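Local coordinates for single-strand DNA-binding protein (Agrobacterium tumefaciens, PDB 3BTP) that binds single-stranded DNA without regard to sequence and mediates nuclear uptake of the T-DNA copy during plant transformation, at residues Leu264-Thr267 with Pro268-Ile272; Tyr276-Ala279 with Gly280-Tyr283. One frame throughout, in Å; residues are numbered along the deposited sequence.

Contact 1: residues Leu264-Thr267 with Pro268-Ile272; sequences LIKT and PQNDI
Thr267 and Asp271 close a 3:5 beta hairpin between strands 263-266 and 272-275, in which a type I turn from Thr267 to Asn270 is followed by a G1 bulge at Asn270. Asp271 O receives Thr267 N at 2.9 Å. The turn itself is closed by Asn270 N, 2.7 Å from Thr267 O. Pro268 fits the second position because its ring already fixes the phi such a turn needs, and Asn270, the bulge residue, takes the positive phi that follows, which asparagine tolerates better than most residues. With chi1 at 80°, the Thr267 hydroxyl sits between its own N and carbonyl carbon and faces the turn; Thr267 OG1 gives a hydrogen bond to Gln269 OE1 at 3.1 Å and receives a weak one from Asp271 N. One step back, Lys266 and Ile272 form a non-hydrogen-bonded antiparallel pair. Their side chains share a face of the sheet, where Ile272 CD1 packs 3.7 Å from Lys266 CG, while Ile272 CG2 lies 4.1 Å from Leu264 CG. The long aliphatic part of Lys266 thus serves as apolar cover, and its NZ ends in a salt bridge with Asp115. Thr132 of strand 127-132 touches Lys266 and Ile272, whereas Ile265 and Thr267 pack on helix 288-299; strand 304-308 pairs with 263-266 along its other edge.

Contact 2: residues Tyr276-Ala279 with Gly280-Tyr283; sequences YRFA and GDAY
Asp281 meets both Arg277 and Phe278 around a type II beta turn that runs from Phe278 to Asp281. Gly280 holds the third position with a positive phi, a conformation that glycine adopts readily, and Asp281 N returns a weak bond to Phe278 O. The aspartate then works as a small staple: its chi1 of 59° puts the carboxylate between its own backbone N and carbonyl carbon, turned back over the preceding residues. Asp281 OD2 accepts Phe278 N at 2.8 Å along a fairly straight path (162°), though the donor lies above the carboxylate plane. Asp281 OD2 also makes the salt bridge to Arg277 NH1, 2.5 Å away, while OD1 takes a weak bond from NH2. Guanidinium and carboxylate are tilted 35° from each other. Arginine suits this buried place because its flat cation can pair with the carboxylate and also make a cation-pi contact with Phe332; the nearby cation would be expected to favour the ionised form of Asp281. Phe278 lays one ring face against the aspartate, with Asp281 CB 3.5 Å from the centroid of the Phe278 ring in a CH-pi contact. An Asx turn carries the grip onward into the chain leading to helix 288-299: Tyr283 N donates to Asp281 OD1 at 3.2 Å, approaching from above the carboxylate plane.

How the contacts relate
The two contacts follow each other along one run of chain, with centres about 21 Å apart and no touch between them. Contact 1 turns strand 263-266 back into strand 272-275, the outermost strand at one side of a four-stranded antiparallel sheet; contact 2 shapes the loop that leaves that strand and leads to helix 288-299. They therefore lie towards opposite ends of the same edge strand. Phe291 of helix 288-299 is a neighbour of both: it packs on Ile265 of contact 1 and meets the Tyr283 ring of contact 2 edge to face. In this part of VirE2, contact 1 thus makes the strand-to-strand reversal and contact 2 the passage from sheet to helix.

Contact 1: residues Leu264-Thr267 with Pro268-Ile272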
ATOM      1  N   LEU A 264       8.807  -1.421 -14.818  1.00 22.95           N
ATOM      2  CA  LEU A 264       7.890  -1.452 -15.980  1.00 22.20           C
ATOM      3  C   LEU A 264       7.387  -0.036 -16.301  1.00 22.73           C
ATOM      4  O   LEU A 264       6.766   0.604 -15.477  1.00 22.87           O
ATOM      5  CB  LEU A 264       6.692  -2.391 -15.656  1.00 20.55           C
ATOM      6  CG  LEU A 264       5.642  -2.812 -16.734  1.00 21.67           C
ATOM      7  CD1 LEU A 264       4.732  -3.900 -16.130  1.00 20.45           C
ATOM      8  CD2 LEU A 264       4.777  -1.665 -17.183  1.00 13.22           C
ATOM      9  N   ILE A 265       7.593   0.432 -17.530  1.00 24.64           N
ATOM     10  CA  ILE A 265       7.117   1.733 -17.966  1.00 25.18           C
ATOM     11  C   ILE A 265       5.948   1.454 -18.899  1.00 26.08           C
ATOM     12  O   ILE A 265       6.047   0.659 -19.802  1.00 26.70           O
ATOM     13  CB  ILE A 265       8.218   2.466 -18.822  1.00 26.78           C
ATOM     14  CG1 ILE A 265       9.618   2.429 -18.143  1.00 27.47           C
ATOM     15  CG2 ILE A 265       7.747   3.905 -19.368  1.00 24.35           C
ATOM     16  CD1 ILE A 265       9.744   3.246 -16.928  1.00 22.65           C
ATOM     17  N   LYS A 266       4.831   2.117 -18.707  1.00 26.78           N
ATOM     18  CA  LYS A 266       3.718   1.917 -19.607  1.00 26.36           C
ATOM     19  C   LYS A 266       3.371   3.292 -20.184  1.00 28.02           C
ATOM     20  O   LYS A 266       2.834   4.130 -19.457  1.00 28.80           O
ATOM     21  CB  LYS A 266       2.520   1.351 -18.874  1.00 26.04           C
ATOM     22  CG  LYS A 266       1.323   1.070 -19.832  1.00 25.53           C
ATOM     23  CD  LYS A 266       0.274   0.077 -19.235  1.00 23.77           C
ATOM     24  CE  LYS A 266      -0.607   0.724 -18.269  1.00 24.40           C
ATOM     25  NZ  LYS A 266      -1.318   2.037 -18.637  1.00 22.13           N
ATOM     26  N   THR A 267       3.663   3.514 -21.474  1.00 28.20           N
ATOM     27  CA  THR A 267       3.508   4.855 -22.080  1.00 28.19           C
ATOM     28  C   THR A 267       2.019   5.193 -22.264  1.00 29.15           C
ATOM     29  O   THR A 267       1.165   4.302 -22.174  1.00 28.65           O
ATOM     30  CB  THR A 267       4.202   4.920 -23.510  1.00 28.39           C
ATOM     31  OG1 THR A 267       3.331   4.332 -24.491  1.00 29.58           O
ATOM     32  CG2 THR A 267       5.560   4.231 -23.564  1.00 23.69           C
ATOM     33  N   PRO A 268       1.694   6.476 -22.576  1.00 29.98           N
ATOM     34  CA  PRO A 268       0.311   6.850 -22.870  1.00 29.49           C
ATOM     35  C   PRO A 268      -0.350   6.049 -24.011  1.00 30.48           C
ATOM     36  O   PRO A 268      -1.602   5.953 -24.063  1.00 28.92           O
ATOM     37  CB  PRO A 268       0.457   8.315 -23.254  1.00 30.26           C
ATOM     38  CG  PRO A 268       1.666   8.766 -22.386  1.00 28.22           C
ATOM     39  CD  PRO A 268       2.597   7.659 -22.634  1.00 29.31           C
ATOM     40  N   GLN A 269       0.470   5.493 -24.915  1.00 30.01           N
ATOM     41  CA  GLN A 269      -0.048   4.542 -25.960  1.00 31.24           C
ATOM     42  C   GLN A 269      -0.181   3.069 -25.483  1.00 30.89           C
ATOM     43  O   GLN A 269      -0.614   2.205 -26.270  1.00 31.27           O
ATOM     44  CB  GLN A 269       0.822   4.586 -27.249  1.00 30.65           C
ATOM     45  CG  GLN A 269       0.932   5.977 -27.875  1.00 32.92           C
ATOM     46  CD  GLN A 269       1.783   7.017 -27.061  1.00 35.05           C
ATOM     47  OE1 GLN A 269       2.848   6.696 -26.504  1.00 35.56           O
ATOM     48  NE2 GLN A 269       1.324   8.266 -27.047  1.00 28.25           N
ATOM     49  N   ASN A 270       0.229   2.781 -24.229  1.00 29.41           N
ATOM     50  CA  ASN A 270       0.033   1.483 -23.572  1.00 28.09           C
ATOM     51  C   ASN A 270       1.090   0.492 -24.014  1.00 27.65           C
ATOM     52  O   ASN A 270       0.923  -0.721 -23.922  1.00 26.97           O
ATOM     53  CB  ASN A 270      -1.425   0.943 -23.753  1.00 28.85           C
ATOM     54  CG  ASN A 270      -2.421   1.429 -22.651  1.00 30.44           C
ATOM     55  OD1 ASN A 270      -3.570   1.726 -22.949  1.00 34.18           O
ATOM     56  ND2 ASN A 270      -1.989   1.475 -21.388  1.00 30.37           N
ATOM     57  N   ASP A 271       2.177   1.039 -24.526  1.00 27.34           N
ATOM     58  CA  ASP A 271       3.377   0.325 -24.876  1.00 28.92           C
ATOM     59  C   ASP A 271       4.187   0.125 -23.576  1.00 28.46           C
ATOM     60  O   ASP A 271       4.305   1.044 -22.764  1.00 28.81           O
ATOM     61  CB  ASP A 271       4.227   1.207 -25.846  1.00 29.54           C
ATOM     62  CG  ASP A 271       3.571   1.379 -27.292  1.00 34.85           C
ATOM     63  OD1 ASP A 271       3.082   0.364 -27.901  1.00 36.39           O
ATOM     64  OD2 ASP A 271       3.599   2.541 -27.822  1.00 37.19           O
ATOM     65  N   ILE A 272       4.812  -1.031 -23.455  1.00 27.75           N
ATOM     66  CA  ILE A 272       5.509  -1.463 -22.279  1.00 27.58           C
ATOM     67  C   ILE A 272       7.000  -1.426 -22.548  1.00 29.95           C
ATOM     68  O   ILE A 272       7.471  -1.972 -23.575  1.00 29.68           O
ATOM     69  CB  ILE A 272       5.110  -2.936 -21.957  1.00 28.52           C
ATOM     70  CG1 ILE A 272       3.568  -3.098 -21.839  1.00 24.03           C
ATOM     71  CG2 ILE A 272       5.877  -3.452 -20.776  1.00 21.80           C
ATOM     72  CD1 ILE A 272       2.963  -2.136 -20.839  1.00 24.89           C
TER

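Contact 2: residues Tyr276-Ala279 with Gly280-Tyr283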
ATOM      1  N   TYR A 276      16.085  -3.048 -16.031  1.00 32.82           N
ATOM      2  CA  TYR A 276      16.850  -3.450 -14.827  1.00 32.51           C
ATOM      3  C   TYR A 276      17.798  -2.314 -14.372  1.00 32.79           C
ATOM      4  O   TYR A 276      18.430  -1.718 -15.195  1.00 31.95           O
ATOM      5  CB  TYR A 276      17.710  -4.638 -15.147  1.00 32.83           C
ATOM      6  CG  TYR A 276      17.084  -5.979 -15.049  1.00 34.43           C
ATOM      7  CD1 TYR A 276      16.853  -6.563 -13.789  1.00 34.55           C
ATOM      8  CD2 TYR A 276      16.775  -6.721 -16.214  1.00 32.55           C
ATOM      9  CE1 TYR A 276      16.295  -7.859 -13.669  1.00 32.08           C
ATOM     10  CE2 TYR A 276      16.229  -8.022 -16.102  1.00 30.95           C
ATOM     11  CZ  TYR A 276      15.986  -8.563 -14.828  1.00 32.88           C
ATOM     12  OH  TYR A 276      15.426  -9.824 -14.693  1.00 37.17           O
ATOM     13  N   ARG A 277      17.871  -2.032 -13.072  1.00 32.76           N
ATOM     14  CA  ARG A 277      18.937  -1.265 -12.472  1.00 33.60           C
ATOM     15  C   ARG A 277      20.190  -2.143 -12.353  1.00 35.01           C
ATOM     16  O   ARG A 277      20.106  -3.391 -12.343  1.00 33.68           O
ATOM     17  CB  ARG A 277      18.509  -0.728 -11.077  1.00 32.82           C
ATOM     18  CG  ARG A 277      17.744   0.642 -11.051  1.00 30.48           C
ATOM     19  CD  ARG A 277      17.695   1.366  -9.627  1.00 37.06           C
ATOM     20  NE  ARG A 277      18.737   2.419  -9.335  1.00 34.80           N
ATOM     21  CZ  ARG A 277      19.493   2.885 -10.291  1.00 33.58           C
ATOM     22  NH1 ARG A 277      19.249   2.435 -11.494  1.00 32.65           N
ATOM     23  NH2 ARG A 277      20.398   3.817 -10.097  1.00 35.39           N
ATOM     24  N   PHE A 278      21.361  -1.506 -12.284  1.00 36.55           N
ATOM     25  CA  PHE A 278      22.593  -2.188 -11.809  1.00 37.70           C
ATOM     26  C   PHE A 278      23.486  -1.205 -11.050  1.00 38.40           C
ATOM     27  O   PHE A 278      23.412   0.006 -11.297  1.00 37.92           O
ATOM     28  CB  PHE A 278      23.371  -2.981 -12.913  1.00 38.43           C
ATOM     29  CG  PHE A 278      23.666  -2.183 -14.176  1.00 40.83           C
ATOM     30  CD1 PHE A 278      24.926  -1.580 -14.367  1.00 43.20           C
ATOM     31  CD2 PHE A 278      22.691  -2.041 -15.173  1.00 44.17           C
ATOM     32  CE1 PHE A 278      25.200  -0.825 -15.505  1.00 42.56           C
ATOM     33  CE2 PHE A 278      22.950  -1.302 -16.339  1.00 43.03           C
ATOM     34  CZ  PHE A 278      24.220  -0.684 -16.494  1.00 42.86           C
ATOM     35  N   ALA A 279      24.266  -1.728 -10.091  1.00 39.44           N
ATOM     36  CA  ALA A 279      25.315  -0.951  -9.382  1.00 41.40           C
ATOM     37  C   ALA A 279      26.136  -0.189 -10.388  1.00 42.01           C
ATOM     38  O   ALA A 279      26.708  -0.802 -11.327  1.00 42.17           O
ATOM     39  CB  ALA A 279      26.238  -1.872  -8.555  1.00 42.31           C
ATOM     40  N   GLY A 280      26.119   1.140 -10.231  1.00 42.20           N
ATOM     41  CA  GLY A 280      26.835   2.071 -11.080  1.00 41.83           C
ATOM     42  C   GLY A 280      26.256   2.289 -12.462  1.00 42.19           C
ATOM     43  O   GLY A 280      27.015   2.502 -13.407  1.00 43.26           O
ATOM     44  N   ASP A 281      24.932   2.273 -12.604  1.00 41.50           N
ATOM     45  CA  ASP A 281      24.307   2.529 -13.916  1.00 40.16           C
ATOM     46  C   ASP A 281      24.129   4.013 -14.155  1.00 39.92           C
ATOM     47  O   ASP A 281      24.521   4.812 -13.317  1.00 39.54           O
ATOM     48  CB  ASP A 281      22.992   1.718 -14.129  1.00 40.14           C
ATOM     49  CG  ASP A 281      21.884   2.021 -13.054  1.00 38.98           C
ATOM     50  OD1 ASP A 281      21.921   3.054 -12.364  1.00 35.71           O
ATOM     51  OD2 ASP A 281      20.967   1.189 -12.889  1.00 37.53           O
ATOM     52  N   ALA A 282      23.568   4.389 -15.304  1.00 40.71           N
ATOM     53  CA  ALA A 282      23.368   5.819 -15.632  1.00 41.59           C
ATOM     54  C   ALA A 282      22.657   6.624 -14.514  1.00 42.06           C
ATOM     55  O   ALA A 282      22.837   7.857 -14.445  1.00 42.05           O
ATOM     56  CB  ALA A 282      22.658   6.003 -17.000  1.00 41.54           C
ATOM     57  N   TYR A 283      21.900   5.948 -13.619  1.00 40.80           N
ATOM     58  CA  TYR A 283      21.297   6.659 -12.475  1.00 39.48           C
ATOM     59  C   TYR A 283      21.951   6.389 -11.116  1.00 39.62           C
ATOM     60  O   TYR A 283      21.330   6.679 -10.086  1.00 40.25           O
ATOM     61  CB  TYR A 283      19.760   6.450 -12.395  1.00 39.35           C
ATOM     62  CG  TYR A 283      19.010   7.220 -13.471  1.00 38.67           C
ATOM     63  CD1 TYR A 283      18.444   8.480 -13.208  1.00 34.44           C
ATOM     64  CD2 TYR A 283      18.929   6.711 -14.768  1.00 36.26           C
ATOM     65  CE1 TYR A 283      17.814   9.193 -14.196  1.00 32.18           C
ATOM     66  CE2 TYR A 283      18.318   7.417 -15.766  1.00 37.49           C
ATOM     67  CZ  TYR A 283      17.757   8.643 -15.486  1.00 37.17           C
ATOM     68  OH  TYR A 283      17.122   9.274 -16.530  1.00 39.41           O
TER